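Long-range contact in putative lipoprotein YcdA (PDB 4R4G), which is of unknown function but is probably a membrane-attached lipoprotein, built from an N-terminal Ig-like domain and a C-terminal domain of mixed helices and strands joined by a kinked helix: residues Q107-Y112 against T126-G131. Sequence-based numbering, arbitrary orientation. Where two conformers were deposited one is given.
Sequences QYELNY and TFKIDG
With CG of Q107 anti to its own carbonyl carbon (chi1 -64°) and the chain bent at chi2, the amide is carried over to the carboxylate of D130, whose CG stands opposite its backbone N. The two side chains extend alongside each other in the same direction, on an antiparallel strand pair of the Ig-like N-terminal domain. Strand 125-130 is outermost within the chain in its four-stranded sheet. Four backbone bonds define the register: Y108 with I129 and L110 with F127 bond in both directions, F127 N reaching L110 O at 2.7 Å. Between these pairs E109 CA donates a CH···O contact to F127 O at 3.1 Å. Y108, L110, F127 and I129 share the buried face; strand 107-112 pairs on its other side with 62-66, and this face packs on strand 16-25 through L110 and F127 and on 39-48 through Y108 and L110, consistent with a sandwich core. There I129 CG2 meets the edge of the Y108 ring, in its plane, 3.7 Å from CD2, while I129 CD1 lies 4.2 Å from L110 CB; the Y108 hydroxyl bonds to D103 O. On the other face, the E109 side chain crosses T126, CG lying 3.3 Å from OG1. An alanine in place of D130 would remove OD1, which accepts both the Q107 amide and the backbone N of K132 just past the strand, and would probably set that amide free to turn and leave K132 N without its side-chain partner. The bond from Q107 NE2 to D130 OD1 is 2.7 Å and nearly straight (171°), lying in the amide plane yet meeting the oxygen from above the carboxylate plane, 49° out of it.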
# COMPACT_ATOMS: atom_id res chain seq x y z
N GLN A 107 6.67 18.14 -17.66
CA GLN A 107 6.38 18.22 -19.09
C GLN A 107 7.21 17.18 -19.81
O GLN A 107 8.43 17.27 -19.85
CB GLN A 107 6.60 19.63 -19.63
CG GLN A 107 5.65 20.67 -19.02
CD GLN A 107 4.20 20.24 -19.03
OE1 GLN A 107 3.62 19.92 -20.08
NE2 GLN A 107 3.58 20.18 -17.85
N TYR A 108 6.54 16.13 -20.30
CA TYR A 108 7.23 15.04 -20.97
C TYR A 108 7.14 15.16 -22.48
O TYR A 108 6.34 15.93 -23.02
CB TYR A 108 6.72 13.65 -20.49
CG TYR A 108 6.49 13.60 -18.99
CD1 TYR A 108 7.56 13.69 -18.09
CD2 TYR A 108 5.21 13.50 -18.47
CE1 TYR A 108 7.35 13.70 -16.71
CE2 TYR A 108 4.99 13.48 -17.09
CZ TYR A 108 6.06 13.58 -16.22
OH TYR A 108 5.84 13.58 -14.86
N GLU A 109 8.07 14.48 -23.15
CA GLU A 109 8.18 14.40 -24.58
C GLU A 109 8.56 12.99 -24.91
O GLU A 109 9.60 12.51 -24.46
CB GLU A 109 9.17 15.42 -25.13
CG GLU A 109 9.28 15.36 -26.64
CD GLU A 109 10.02 16.49 -27.33
OE1 GLU A 109 9.43 17.59 -27.46
OE2 GLU A 109 11.15 16.24 -27.80
N LEU A 110 7.68 12.29 -25.64
CA LEU A 110 7.90 10.93 -26.10
C LEU A 110 8.35 11.00 -27.54
O LEU A 110 7.67 11.63 -28.35
CB LEU A 110 6.62 10.09 -25.96
CG LEU A 110 6.70 8.62 -26.38
CD1 LEU A 110 7.38 7.80 -25.32
CD2 LEU A 110 5.33 8.05 -26.62
N ASN A 111 9.51 10.38 -27.85
CA ASN A 111 10.03 10.34 -29.23
C ASN A 111 10.07 8.90 -29.69
O ASN A 111 10.41 8.02 -28.91
CB ASN A 111 11.41 11.00 -29.39
CG ASN A 111 11.92 11.05 -30.85
OD1 ASN A 111 11.40 11.80 -31.70
ND2 ASN A 111 12.91 10.22 -31.18
N TYR A 112 9.68 8.67 -30.96
CA TYR A 112 9.67 7.37 -31.62
C TYR A 112 10.53 7.45 -32.85
O TYR A 112 10.28 8.30 -33.70
CB TYR A 112 8.27 6.87 -31.99
CG TYR A 112 8.30 5.64 -32.88
CD1 TYR A 112 8.79 4.42 -32.42
CD2 TYR A 112 7.87 5.71 -34.21
CE1 TYR A 112 8.80 3.29 -33.24
CE2 TYR A 112 7.91 4.59 -35.04
CZ TYR A 112 8.37 3.38 -34.55
OH TYR A 112 8.43 2.28 -35.39
N THR A 126 7.44 12.87 -32.53
CA THR A 126 7.60 13.35 -31.19
C THR A 126 6.23 13.82 -30.62
O THR A 126 5.50 14.55 -31.28
CB THR A 126 8.71 14.44 -31.16
OG1 THR A 126 8.80 14.98 -29.86
CG2 THR A 126 8.46 15.59 -32.14
N PHE A 127 5.90 13.43 -29.38
CA PHE A 127 4.66 13.85 -28.70
C PHE A 127 4.95 14.56 -27.39
O PHE A 127 5.85 14.16 -26.66
CB PHE A 127 3.75 12.65 -28.39
CG PHE A 127 3.42 11.74 -29.54
CD1 PHE A 127 4.28 10.71 -29.91
CD2 PHE A 127 2.21 11.86 -30.23
CE1 PHE A 127 3.97 9.85 -30.97
CE2 PHE A 127 1.90 11.01 -31.30
CZ PHE A 127 2.78 10.01 -31.66
N LYS A 128 4.16 15.58 -27.07
CA LYS A 128 4.26 16.25 -25.79
C LYS A 128 3.18 15.68 -24.89
O LYS A 128 2.06 15.41 -25.35
CB LYS A 128 4.14 17.77 -25.93
CG LYS A 128 5.26 18.37 -26.76
CD LYS A 128 5.19 19.86 -26.80
CE LYS A 128 6.30 20.47 -27.63
NZ LYS A 128 6.05 21.94 -27.81
N ILE A 129 3.55 15.40 -23.62
CA ILE A 129 2.67 14.87 -22.59
C ILE A 129 2.67 15.86 -21.41
O ILE A 129 3.74 16.12 -20.85
CB ILE A 129 3.13 13.46 -22.17
CG1 ILE A 129 2.95 12.45 -23.32
CG2 ILE A 129 2.42 13.01 -20.89
CD1 ILE A 129 3.69 11.11 -23.15
N ASP A 130 1.50 16.43 -21.07
CA ASP A 130 1.41 17.33 -19.92
C ASP A 130 1.15 16.49 -18.66
O ASP A 130 0.07 15.93 -18.52
CB ASP A 130 0.33 18.41 -20.10
CG ASP A 130 0.17 19.34 -18.90
OD1 ASP A 130 1.00 19.26 -17.97
OD2 ASP A 130 -0.77 20.17 -18.92
N GLY A 131 2.14 16.42 -17.79
CA GLY A 131 2.03 15.65 -16.56
C GLY A 131 1.12 16.29 -15.53
O GLY A 131 0.66 15.61 -14.60